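Local coordinates for negative regulator of ofd1 (Schizosaccharomyces pombe, PDB 3QTM), which is required for correct translation termination and directly inhibits Ofd1, probably thereby stabilising the Sre1 transcription factor domain that activates hypoxic gene expression, at residues E97-Q109 with L125-R139. Numbering follows the deposited sequence.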
# COMPACT_ATOMS: atom_id res chain seq x y z
N GLU A 97 -12.37 2.38 -17.21
CA GLU A 97 -11.74 2.39 -15.90
C GLU A 97 -10.93 3.69 -15.72
O GLU A 97 -11.06 4.39 -14.69
CB GLU A 97 -10.82 1.17 -15.72
CG GLU A 97 -10.04 1.19 -14.42
CD GLU A 97 -8.90 0.18 -14.35
OE1 GLU A 97 -8.62 -0.50 -15.37
OE2 GLU A 97 -8.28 0.06 -13.27
N GLU A 98 -10.10 4.02 -16.70
CA GLU A 98 -9.22 5.18 -16.59
C GLU A 98 -10.00 6.48 -16.41
O GLU A 98 -9.58 7.38 -15.69
CB GLU A 98 -8.28 5.31 -17.79
CG GLU A 98 -7.24 6.43 -17.58
CD GLU A 98 -6.18 6.46 -18.68
OE1 GLU A 98 -6.39 5.85 -19.74
OE2 GLU A 98 -5.13 7.12 -18.47
N SER A 99 -11.15 6.59 -17.06
CA SER A 99 -11.93 7.81 -16.92
C SER A 99 -12.47 7.97 -15.49
O SER A 99 -12.58 9.08 -14.98
CB SER A 99 -13.06 7.84 -17.94
OG SER A 99 -13.56 9.16 -18.07
N TYR A 100 -12.75 6.85 -14.82
CA TYR A 100 -13.16 6.89 -13.42
C TYR A 100 -12.01 7.27 -12.47
O TYR A 100 -12.23 7.94 -11.46
CB TYR A 100 -13.86 5.59 -13.02
CG TYR A 100 -15.34 5.64 -13.33
CD1 TYR A 100 -15.85 5.17 -14.54
CD2 TYR A 100 -16.24 6.23 -12.43
CE1 TYR A 100 -17.20 5.25 -14.84
CE2 TYR A 100 -17.59 6.33 -12.72
CZ TYR A 100 -18.07 5.84 -13.92
OH TYR A 100 -19.41 5.94 -14.20
N ILE A 101 -10.78 6.86 -12.80
CA ILE A 101 -9.61 7.31 -12.05
C ILE A 101 -9.45 8.82 -12.24
O ILE A 101 -9.26 9.54 -11.27
CB ILE A 101 -8.32 6.59 -12.51
CG1 ILE A 101 -8.42 5.08 -12.26
CG2 ILE A 101 -7.07 7.20 -11.85
CD1 ILE A 101 -7.25 4.28 -12.87
N ASP A 102 -9.53 9.29 -13.50
CA ASP A 102 -9.47 10.73 -13.78
C ASP A 102 -10.53 11.51 -13.00
O ASP A 102 -10.24 12.58 -12.45
CB ASP A 102 -9.65 11.02 -15.27
CG ASP A 102 -8.53 10.44 -16.14
OD1 ASP A 102 -7.44 10.16 -15.60
OD2 ASP A 102 -8.75 10.29 -17.37
N ALA A 103 -11.76 11.01 -13.00
CA ALA A 103 -12.83 11.67 -12.26
C ALA A 103 -12.54 11.71 -10.76
O ALA A 103 -12.74 12.74 -10.11
CB ALA A 103 -14.17 11.01 -12.54
N ALA A 104 -12.06 10.60 -10.21
CA ALA A 104 -11.66 10.54 -8.80
C ALA A 104 -10.64 11.63 -8.45
O ALA A 104 -10.75 12.28 -7.41
CB ALA A 104 -11.09 9.16 -8.44
N ILE A 105 -9.64 11.78 -9.32
CA ILE A 105 -8.64 12.83 -9.19
C ILE A 105 -9.27 14.23 -9.24
O ILE A 105 -9.03 15.06 -8.38
CB ILE A 105 -7.57 12.74 -10.32
CG1 ILE A 105 -6.70 11.47 -10.15
CG2 ILE A 105 -6.73 14.03 -10.36
CD1 ILE A 105 -5.69 11.21 -11.29
N GLU A 106 -10.07 14.49 -10.27
CA GLU A 106 -10.66 15.82 -10.43
C GLU A 106 -11.62 16.15 -9.27
O GLU A 106 -11.61 17.28 -8.74
CB GLU A 106 -11.40 15.91 -11.76
CG GLU A 106 -10.52 15.63 -12.97
CD GLU A 106 -9.71 16.83 -13.39
OE1 GLU A 106 -9.97 17.94 -12.87
OE2 GLU A 106 -8.80 16.68 -14.23
N ARG A 107 -12.42 15.17 -8.87
CA ARG A 107 -13.34 15.35 -7.74
C ARG A 107 -12.57 15.70 -6.47
O ARG A 107 -12.93 16.62 -5.75
CB ARG A 107 -14.21 14.11 -7.53
CG ARG A 107 -15.03 14.12 -6.22
CD ARG A 107 -15.76 15.44 -5.99
NE ARG A 107 -16.63 15.79 -7.11
CZ ARG A 107 -17.34 16.91 -7.20
NH1 ARG A 107 -17.33 17.81 -6.23
NH2 ARG A 107 -18.09 17.13 -8.27
N ALA A 108 -11.49 14.97 -6.22
CA ALA A 108 -10.69 15.22 -5.03
C ALA A 108 -9.97 16.59 -5.11
O ALA A 108 -9.87 17.30 -4.11
CB ALA A 108 -9.69 14.07 -4.79
N GLN A 109 -9.49 16.95 -6.29
CA GLN A 109 -8.84 18.25 -6.44
C GLN A 109 -9.83 19.41 -6.19
O GLN A 109 -9.45 20.45 -5.65
CB GLN A 109 -8.15 18.38 -7.81
CG GLN A 109 -6.90 17.52 -7.92
CD GLN A 109 -6.32 17.46 -9.33
OE1 GLN A 109 -6.98 17.85 -10.31
NE2 GLN A 109 -5.10 16.96 -9.45
N LEU A 125 -6.72 11.65 -2.68
CA LEU A 125 -5.84 12.18 -3.71
C LEU A 125 -4.69 11.21 -3.98
O LEU A 125 -4.44 10.85 -5.13
CB LEU A 125 -5.26 13.54 -3.30
CG LEU A 125 -6.17 14.75 -3.46
CD1 LEU A 125 -5.68 15.90 -2.57
CD2 LEU A 125 -6.24 15.16 -4.94
N ALA A 126 -4.00 10.80 -2.93
CA ALA A 126 -2.87 9.89 -3.09
C ALA A 126 -3.30 8.58 -3.77
O ALA A 126 -2.64 8.13 -4.71
CB ALA A 126 -2.23 9.61 -1.75
N ARG A 127 -4.39 8.00 -3.28
CA ARG A 127 -4.93 6.75 -3.84
C ARG A 127 -5.21 6.88 -5.34
O ARG A 127 -4.85 6.01 -6.12
CB ARG A 127 -6.18 6.31 -3.08
CG ARG A 127 -5.86 5.85 -1.65
CD ARG A 127 -7.11 5.61 -0.80
NE ARG A 127 -8.21 4.99 -1.55
CZ ARG A 127 -8.25 3.71 -1.88
NH1 ARG A 127 -7.24 2.93 -1.54
NH2 ARG A 127 -9.28 3.21 -2.54
N ALA A 128 -5.83 7.99 -5.74
CA ALA A 128 -6.18 8.16 -7.15
C ALA A 128 -4.97 8.43 -8.03
O ALA A 128 -4.91 7.93 -9.15
CB ALA A 128 -7.23 9.26 -7.32
N TYR A 129 -4.01 9.22 -7.53
CA TYR A 129 -2.79 9.49 -8.30
C TYR A 129 -2.01 8.20 -8.51
O TYR A 129 -1.43 7.98 -9.58
CB TYR A 129 -1.89 10.53 -7.62
CG TYR A 129 -2.40 11.96 -7.65
CD1 TYR A 129 -2.86 12.54 -8.83
CD2 TYR A 129 -2.38 12.74 -6.50
CE1 TYR A 129 -3.32 13.85 -8.85
CE2 TYR A 129 -2.84 14.05 -6.51
CZ TYR A 129 -3.31 14.60 -7.68
OH TYR A 129 -3.76 15.89 -7.68
N LEU A 130 -1.97 7.35 -7.49
CA LEU A 130 -1.24 6.08 -7.62
C LEU A 130 -1.96 5.13 -8.58
O LEU A 130 -1.29 4.41 -9.34
CB LEU A 130 -0.99 5.41 -6.27
CG LEU A 130 0.05 6.08 -5.37
CD1 LEU A 130 0.14 5.37 -4.02
CD2 LEU A 130 1.43 6.15 -6.04
N GLU A 131 -3.29 5.12 -8.57
CA GLU A 131 -4.00 4.24 -9.52
C GLU A 131 -3.78 4.74 -10.94
O GLU A 131 -3.70 3.95 -11.87
CB GLU A 131 -5.50 4.13 -9.23
CG GLU A 131 -5.81 3.40 -7.95
CD GLU A 131 -5.32 1.96 -7.95
OE1 GLU A 131 -5.09 1.39 -9.04
OE2 GLU A 131 -5.17 1.38 -6.85
N LYS A 132 -3.67 6.06 -11.10
CA LYS A 132 -3.33 6.64 -12.39
C LYS A 132 -1.96 6.12 -12.88
O LYS A 132 -1.81 5.73 -14.04
CB LYS A 132 -3.33 8.17 -12.30
CG LYS A 132 -3.01 8.89 -13.60
CD LYS A 132 -4.12 8.72 -14.64
CE LYS A 132 -3.90 9.64 -15.86
NZ LYS A 132 -4.84 9.34 -16.99
N VAL A 133 -0.97 6.09 -11.98
CA VAL A 133 0.37 5.61 -12.31
C VAL A 133 0.32 4.18 -12.87
O VAL A 133 0.93 3.86 -13.89
CB VAL A 133 1.29 5.63 -11.08
CG1 VAL A 133 2.50 4.74 -11.30
CG2 VAL A 133 1.69 7.07 -10.70
N ARG A 134 -0.42 3.32 -12.17
CA ARG A 134 -0.56 1.94 -12.60
C ARG A 134 -1.16 1.83 -14.00
O ARG A 134 -0.67 1.06 -14.83
CB ARG A 134 -1.40 1.14 -11.60
CG ARG A 134 -1.63 -0.31 -12.03
CD ARG A 134 -2.53 -1.04 -11.05
NE ARG A 134 -3.82 -0.37 -10.94
CZ ARG A 134 -4.81 -0.51 -11.82
NH1 ARG A 134 -4.65 -1.29 -12.88
NH2 ARG A 134 -5.95 0.14 -11.65
N VAL A 135 -2.20 2.60 -14.27
CA VAL A 135 -2.82 2.53 -15.59
C VAL A 135 -1.88 3.11 -16.68
O VAL A 135 -1.82 2.58 -17.80
CB VAL A 135 -4.21 3.20 -15.62
CG1 VAL A 135 -4.65 3.43 -17.04
CG2 VAL A 135 -5.24 2.32 -14.88
N LEU A 136 -1.13 4.16 -16.34
CA LEU A 136 -0.18 4.74 -17.29
C LEU A 136 0.91 3.73 -17.68
O LEU A 136 1.28 3.63 -18.83
CB LEU A 136 0.43 6.06 -16.77
CG LEU A 136 -0.47 7.31 -16.87
CD1 LEU A 136 0.15 8.54 -16.18
CD2 LEU A 136 -0.81 7.64 -18.32
N VAL A 137 1.40 2.97 -16.70
CA VAL A 137 2.38 1.91 -16.96
C VAL A 137 1.81 0.88 -17.93
O VAL A 137 2.48 0.49 -18.89
CB VAL A 137 2.85 1.22 -15.68
CG1 VAL A 137 3.81 0.08 -16.00
CG2 VAL A 137 3.52 2.22 -14.73
N TRP A 138 0.57 0.47 -17.70
CA TRP A 138 -0.12 -0.42 -18.63
C TRP A 138 -0.22 0.22 -20.02
O TRP A 138 -0.01 -0.45 -21.03
CB TRP A 138 -1.53 -0.80 -18.14
CG TRP A 138 -2.19 -1.85 -19.01
CD1 TRP A 138 -2.11 -3.22 -18.85
CD2 TRP A 138 -2.98 -1.64 -20.20
NE1 TRP A 138 -2.82 -3.86 -19.85
CE2 TRP A 138 -3.35 -2.91 -20.69
CE3 TRP A 138 -3.42 -0.50 -20.88
CZ2 TRP A 138 -4.14 -3.07 -21.83
CZ3 TRP A 138 -4.19 -0.66 -22.02
CH2 TRP A 138 -4.55 -1.94 -22.48
N ARG A 139 -0.57 1.50 -20.08
CA ARG A 139 -0.73 2.15 -21.37
C ARG A 139 0.61 2.22 -22.13
O ARG A 139 0.68 1.97 -23.34
CB ARG A 139 -1.39 3.53 -21.23
CG ARG A 139 -2.86 3.47 -20.78
CD ARG A 139 -3.49 4.87 -20.60
NE ARG A 139 -3.28 5.71 -21.77
CZ ARG A 139 -3.35 7.04 -21.77
NH1 ARG A 139 -3.62 7.71 -20.66
NH2 ARG A 139 -3.13 7.69 -22.90
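I101 lays its side chain over one turn of helix 125-139, sitting as a knob among A128, E131, K132 and V135. I101 CG2 reaches the backbone carbonyl of A128, while I101 CD1 presses against V135 CG2 at 3.5 Å, a tight fit for two methyl groups. A turn further on, I105 sets CG1 on A128 CB and turns CG2 to the ring of Y129. A104 CB faces A128 CB and A108 CB meets L125 CD2; these small alanines are consistent with the close approach of the axes, 8.8 Å, in helices running antiparallel at 151°.

Charges flank this apolar seam. E98 is a second knob, its chain extended and CG anti to the backbone N (chi1 -173°), which carries the carboxylate past V135. There E98 OE2 takes two donors: R139 NH1 on its syn lone pair at 2.7 Å, and K132 NZ on the anti side, also at 2.7 Å. K132 bends at chi2 (68°) and also bonds the syn lone pair of D102 OD1, 3.1 Å from NZ. An alanine in place of E98 would probably leave R139 NH1 without this carboxylate and K132 with D102 alone across the interface. Along the other border, R134 NH2 meets E97 OE2 in the guanidinium plane at 2.8 Å, while NE and NH2 together grip E131 OE1. Near L125, Q109 NE2 lies at the edge of the Y129 ring, so close to OH that the bond's exact geometry is doubtful.

This is an antiparallel helical hairpin within a tetratricopeptide-type helical array: helix 67-82 packs against 97-109, and helices 151-170 and 188-197 pack against 125-139.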